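Long-range contacts in endoribonuclease L-PSP/chorismate mutase-like domain-containing protein (Agrobacterium tumefaciens, PDB 3D01), which is of unknown function but belongs to the YjgF/chorismate mutase-like family of putative endoribonucleases and assembles from three copies of the chain: residues I[62-66]-I[109-115]; I[73-78]-I[120-125]. All coordinates share one frame; numbering follows the deposited sequence.

Interaction 1 (62-66 with 109-115) and interaction 2 (73-78 with 120-125) have their centres about 13 Å apart, on the same side of the chain's centre, and their segments alternate along the sequence. They touch directly: Val109 CG2 lies 3.6 Å from Ile122 CD1, Phe115 CZ 3.7 Å from Val121 CG2, and Val64 CG2 3.8 Å from Ala73 CB. Apolar packing therefore runs from the loop pairing of interaction 1 into the helix pair of interaction 2. Interaction 1 is the one near a ligand: Gly62 comes within about 4 Å (nearest atoms) of a bound polyether, probably from the crystallisation liquor, whose pocket includes Thr61, Asp67 and Asn152.

Interaction 1 of 2, residues I[62-66]-I[109-115]; sequences GLVGR and VASVPEF
Val64 is bonded through both of its backbone polar atoms to the 109-115 segment. Val64 N donates to Ala110 O over 2.8 Å, and Val64 O accepts from Val112 N at 3.1 Å. The second bond is the straighter, at 169°. Together they enclose Ser111 in a single beta bridge, so the loop 62-66 is laced to the end of strand 99-110 just where that strand runs out into a type I turn, Val112 to Phe115. The Ser111 side chain leaves its backbone on the side away from 62-66, and its OG donates to Val109 O from above the carbonyl plane; it also bonds Gln118 at the start of helix 118-133.

The two methyls of Val64 divide the packing. Val64 CG1, set anti to the backbone N (chi1 -171°), reaches over one face of the Phe115 ring, 3.5 Å from the centroid and 16° off the ring normal, a CH-pi contact. Val64 CG2 presses on Val109 CG1 at 3.5 Å, tighter than usual for two carbons. Leu63 splits its branches as well: Leu63 CD2 rests against Ala110 CB at 3.9 Å, while CD1 meets Val112 CG1 at 3.7 Å. Val112 CG1 also lies against Arg66 CB, 3.6 Å away. Leu63 packs further on Pro113 of the third subunit, and Ser148 of the second subunit bonds Val112 O and Phe115 O. Two backbone bonds thus fix the register, and the buried apolar branches flanking them tie this loop both to the strand end and to the trimer interface.

Interaction 2 of 2, residues I[73-78]-I[120-125]; sequences AQRAAE and LVINGA
Ala77 supplies the knob of this helix pair: its CB sits in a hole formed by Val121, Ile122, Gly124 and Ala125. Ala77 CB comes within 3.1 Å of Val121 O and 4.1 Å of Ala125 CB, so the methyl meets backbone as much as side chain. One turn earlier, Ala73 CB abuts both methyls of Val121, its distance to CG2 being 3.7 Å. Val121 places CG1 anti to its backbone N (chi1 170°), which brings that branch against Ala73 O too. Ala125 CB, one wall of the hole, packs on Ala77 O at 3.5 Å.

Small residues permit this proximity. The axes of the two segments approach to 6.7 Å and cross at -36°, with the two helices running in broadly the same direction, and Gly124, with no side chain, brings its CA to 3.8 Å from Gln74 O. Helices 70-91 and 118-133 are the pair that the YjgF-like alpha-beta fold lays side by side against its sheet; helix 3-21 is additional to them. Val121, Ile122 and Ala76 all reach Val155 on strand 155-163.

Polar contacts lie along the partly exposed flank. Gln74, extended beyond CG, carries its amide across to helix 118-133, where NE2 donates to Leu120 O at 2.9 Å and 165°. The acceptor lies in the amide plane, but the nitrogen approaches from above the carbonyl plane. Farther along, Glu78 lays its CG beside Gly124 O. A water donates one hydrogen to Glu78 OE2 and the other to Gly124 O, 2.8 Å from the latter, bridging the helices.

Interaction 1 of 2, residues I[62-66]-I[109-115]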
loop_
_atom_site.group_PDB
_atom_site.type_symbol
_atom_site.label_atom_id
_atom_site.label_comp_id
_atom_site.label_asym_id
_atom_site.label_seq_id
_atom_site.Cartn_x
_atom_site.Cartn_y
_atom_site.Cartn_z
ATOM N N GLY I 62 1.584 18.978 -10.992
ATOM C CA GLY I 62 0.461 18.845 -11.918
ATOM C C GLY I 62 0.204 17.412 -12.366
ATOM O O GLY I 62 0.845 16.437 -11.902
ATOM N N LEU I 63 -0.792 17.295 -13.236
ATOM C CA LEU I 63 -1.325 16.014 -13.651
ATOM C C LEU I 63 -0.647 15.541 -14.880
ATOM O O LEU I 63 -0.530 16.253 -15.890
ATOM C CB LEU I 63 -2.822 16.077 -13.947
ATOM C CG LEU I 63 -3.722 16.618 -12.859
ATOM C CD1 LEU I 63 -5.228 16.712 -13.315
ATOM C CD2 LEU I 63 -3.574 15.760 -11.633
ATOM N N VAL I 64 -0.221 14.309 -14.808
ATOM C CA VAL I 64 0.303 13.643 -15.972
ATOM C C VAL I 64 -0.846 13.439 -17.010
ATOM O O VAL I 64 -1.952 12.927 -16.691
ATOM C CB VAL I 64 0.974 12.327 -15.571
ATOM C CG1 VAL I 64 1.682 11.765 -16.750
ATOM C CG2 VAL I 64 1.938 12.525 -14.315
ATOM N N GLY I 65 -0.570 13.861 -18.236
ATOM C CA GLY I 65 -1.559 13.885 -19.312
ATOM C C GLY I 65 -2.227 15.239 -19.478
ATOM O O GLY I 65 -2.986 15.452 -20.437
ATOM N N ARG I 66 -1.944 16.161 -18.555
ATOM C CA ARG I 66 -2.450 17.531 -18.667
ATOM C C ARG I 66 -1.348 18.552 -18.509
ATOM O O ARG I 66 -1.170 19.357 -19.386
ATOM C CB ARG I 66 -3.574 17.790 -17.679
ATOM C CG ARG I 66 -4.083 19.211 -17.675
ATOM C CD ARG I 66 -5.222 19.470 -16.699
ATOM N NE ARG I 66 -5.608 20.859 -16.834
ATOM C CZ ARG I 66 -6.371 21.351 -17.804
ATOM N NH1 ARG I 66 -7.001 20.558 -18.645
ATOM N NH2 ARG I 66 -6.542 22.665 -17.885
ATOM N N VAL I 109 0.819 8.107 -9.262
ATOM C CA VAL I 109 1.010 9.093 -10.330
ATOM C C VAL I 109 -0.264 9.964 -10.490
ATOM O O VAL I 109 -1.333 9.435 -10.805
ATOM C CB VAL I 109 1.306 8.393 -11.671
ATOM C CG1 VAL I 109 1.542 9.426 -12.783
ATOM C CG2 VAL I 109 2.471 7.391 -11.506
ATOM N N ALA I 110 -0.129 11.267 -10.278
ATOM C CA ALA I 110 -1.279 12.193 -10.379
ATOM C C ALA I 110 -1.625 12.228 -11.872
ATOM O O ALA I 110 -0.756 12.515 -12.729
ATOM C CB ALA I 110 -0.929 13.599 -9.794
ATOM N N SER I 111 -2.858 11.814 -12.203
ATOM C CA SER I 111 -3.209 11.504 -13.595
ATOM C C SER I 111 -4.564 12.060 -13.980
ATOM O O SER I 111 -5.506 11.987 -13.187
ATOM C CB SER I 111 -3.283 9.978 -13.836
ATOM O OG SER I 111 -2.100 9.298 -13.482
ATOM N N VAL I 112 -4.683 12.523 -15.220
ATOM C CA VAL I 112 -6.027 12.691 -15.792
ATOM C C VAL I 112 -6.517 11.278 -16.162
ATOM O O VAL I 112 -5.728 10.364 -16.359
ATOM C CB VAL I 112 -6.106 13.649 -17.020
ATOM C CG1 VAL I 112 -5.750 15.119 -16.669
ATOM C CG2 VAL I 112 -5.225 13.157 -18.218
ATOM N N PRO I 113 -7.837 11.093 -16.235
ATOM C CA PRO I 113 -8.402 9.762 -16.438
ATOM C C PRO I 113 -8.101 9.116 -17.789
ATOM O O PRO I 113 -8.255 7.908 -17.922
ATOM C CB PRO I 113 -9.898 9.988 -16.244
ATOM C CG PRO I 113 -9.976 11.253 -15.406
ATOM C CD PRO I 113 -8.899 12.092 -16.011
ATOM N N GLU I 114 -7.709 9.910 -18.777
ATOM C CA GLU I 114 -7.257 9.395 -20.081
ATOM C C GLU I 114 -5.791 8.963 -20.062
ATOM O O GLU I 114 -5.330 8.312 -21.001
ATOM C CB GLU I 114 -7.486 10.422 -21.190
ATOM C CG GLU I 114 -8.944 10.762 -21.419
ATOM C CD GLU I 114 -9.578 11.522 -20.256
ATOM O OE1 GLU I 114 -8.939 12.476 -19.740
ATOM O OE2 GLU I 114 -10.749 11.184 -19.888
ATOM N N PHE I 115 -5.070 9.329 -19.002
ATOM C CA PHE I 115 -3.658 8.964 -18.904
ATOM C C PHE I 115 -3.541 7.549 -18.344
ATOM O O PHE I 115 -4.051 7.281 -17.248
ATOM C CB PHE I 115 -2.844 9.942 -18.097
ATOM C CG PHE I 115 -1.427 9.531 -18.010
ATOM C CD1 PHE I 115 -0.639 9.556 -19.167
ATOM C CD2 PHE I 115 -0.901 9.007 -16.830
ATOM C CE1 PHE I 115 0.675 9.147 -19.131
ATOM C CE2 PHE I 115 0.415 8.574 -16.800
ATOM C CZ PHE I 115 1.194 8.649 -17.927
#

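Interaction 2 of 2, residues I[73-78]-I[120-125]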
loop_
_atom_site.group_PDB
_atom_site.type_symbol
_atom_site.label_atom_id
_atom_site.label_comp_id
_atom_site.label_asym_id
_atom_site.label_seq_id
_atom_site.Cartn_x
_atom_site.Cartn_y
_atom_site.Cartn_z
ATOM N N ALA I 73 7.339 13.286 -16.055
ATOM C CA ALA I 73 6.843 12.458 -14.974
ATOM C C ALA I 73 7.877 11.394 -14.587
ATOM O O ALA I 73 8.047 11.091 -13.402
ATOM C CB ALA I 73 5.506 11.788 -15.373
ATOM N N GLN I 74 8.569 10.830 -15.573
ATOM C CA GLN I 74 9.666 9.910 -15.285
ATOM C C GLN I 74 10.771 10.577 -14.445
ATOM O O GLN I 74 11.293 9.971 -13.527
ATOM C CB GLN I 74 10.251 9.341 -16.573
ATOM C CG GLN I 74 9.350 8.284 -17.180
ATOM C CD GLN I 74 9.733 7.884 -18.587
ATOM O OE1 GLN I 74 10.353 8.659 -19.332
ATOM N NE2 GLN I 74 9.368 6.649 -18.970
ATOM N N ARG I 75 11.146 11.800 -14.770
ATOM C CA ARG I 75 12.065 12.553 -13.918
ATOM C C ARG I 75 11.533 12.736 -12.519
ATOM O O ARG I 75 12.252 12.612 -11.559
ATOM C CB ARG I 75 12.302 13.940 -14.475
ATOM C CG ARG I 75 13.398 14.741 -13.737
ATOM C CD ARG I 75 14.766 14.065 -13.787
ATOM N NE ARG I 75 15.044 13.573 -15.140
ATOM C CZ ARG I 75 16.195 13.059 -15.559
ATOM N NH1 ARG I 75 17.246 12.979 -14.753
ATOM N NH2 ARG I 75 16.295 12.621 -16.814
ATOM N N ALA I 76 10.258 13.082 -12.397
ATOM C CA ALA I 76 9.619 13.092 -11.080
ATOM C C ALA I 76 9.799 11.769 -10.316
ATOM O O ALA I 76 10.166 11.778 -9.141
ATOM C CB ALA I 76 8.108 13.450 -11.186
ATOM N N ALA I 77 9.559 10.640 -10.992
ATOM C CA ALA I 77 9.660 9.322 -10.361
ATOM C C ALA I 77 11.127 9.074 -9.868
ATOM O O ALA I 77 11.374 8.601 -8.750
ATOM C CB ALA I 77 9.221 8.246 -11.344
ATOM N N GLU I 78 12.071 9.453 -10.710
ATOM C CA GLU I 78 13.526 9.376 -10.394
ATOM C C GLU I 78 13.831 10.153 -9.128
ATOM O O GLU I 78 14.494 9.635 -8.229
ATOM C CB GLU I 78 14.353 9.926 -11.543
ATOM C CG GLU I 78 14.461 9.011 -12.779
ATOM C CD GLU I 78 15.127 9.666 -13.999
ATOM O OE1 GLU I 78 15.129 10.912 -14.159
ATOM O OE2 GLU I 78 15.674 8.902 -14.834
ATOM N N LEU I 120 4.948 3.347 -17.168
ATOM C CA LEU I 120 6.088 4.007 -17.799
ATOM C C LEU I 120 6.659 5.093 -16.900
ATOM O O LEU I 120 7.894 5.324 -16.863
ATOM C CB LEU I 120 5.657 4.600 -19.124
ATOM C CG LEU I 120 5.147 3.570 -20.126
ATOM C CD1 LEU I 120 4.999 4.265 -21.493
ATOM C CD2 LEU I 120 6.045 2.362 -20.173
ATOM N N VAL I 121 5.771 5.774 -16.178
ATOM C CA VAL I 121 6.203 6.826 -15.258
ATOM C C VAL I 121 7.030 6.247 -14.129
ATOM O O VAL I 121 8.117 6.723 -13.836
ATOM C CB VAL I 121 4.999 7.622 -14.708
ATOM C CG1 VAL I 121 5.443 8.558 -13.543
ATOM C CG2 VAL I 121 4.305 8.365 -15.883
ATOM N N ILE I 122 6.521 5.194 -13.514
ATOM C CA ILE I 122 7.185 4.592 -12.370
ATOM C C ILE I 122 8.455 3.861 -12.817
ATOM O O ILE I 122 9.390 3.720 -12.030
ATOM C CB ILE I 122 6.228 3.690 -11.559
ATOM C CG1 ILE I 122 5.039 4.509 -11.031
ATOM C CG2 ILE I 122 6.970 3.017 -10.413
ATOM C CD1 ILE I 122 5.386 5.795 -10.192
ATOM N N ASN I 123 8.520 3.466 -14.084
ATOM C CA ASN I 123 9.783 2.939 -14.638
ATOM C C ASN I 123 10.958 3.890 -14.411
ATOM O O ASN I 123 12.087 3.413 -14.260
ATOM C CB ASN I 123 9.679 2.594 -16.117
ATOM C CG ASN I 123 8.880 1.310 -16.372
ATOM O OD1 ASN I 123 8.586 0.538 -15.452
ATOM N ND2 ASN I 123 8.520 1.085 -17.632
ATOM N N GLY I 124 10.708 5.207 -14.374
ATOM C CA GLY I 124 11.728 6.204 -13.935
ATOM C C GLY I 124 12.399 5.803 -12.614
ATOM O O GLY I 124 13.636 5.749 -12.502
ATOM N N ALA I 125 11.589 5.466 -11.613
ATOM C CA ALA I 125 12.091 5.096 -10.282
ATOM C C ALA I 125 12.699 3.695 -10.393
ATOM O O ALA I 125 13.835 3.458 -9.983
ATOM C CB ALA I 125 10.945 5.139 -9.223
HETATM O O HOH W 1 15.454 6.178 -14.547
#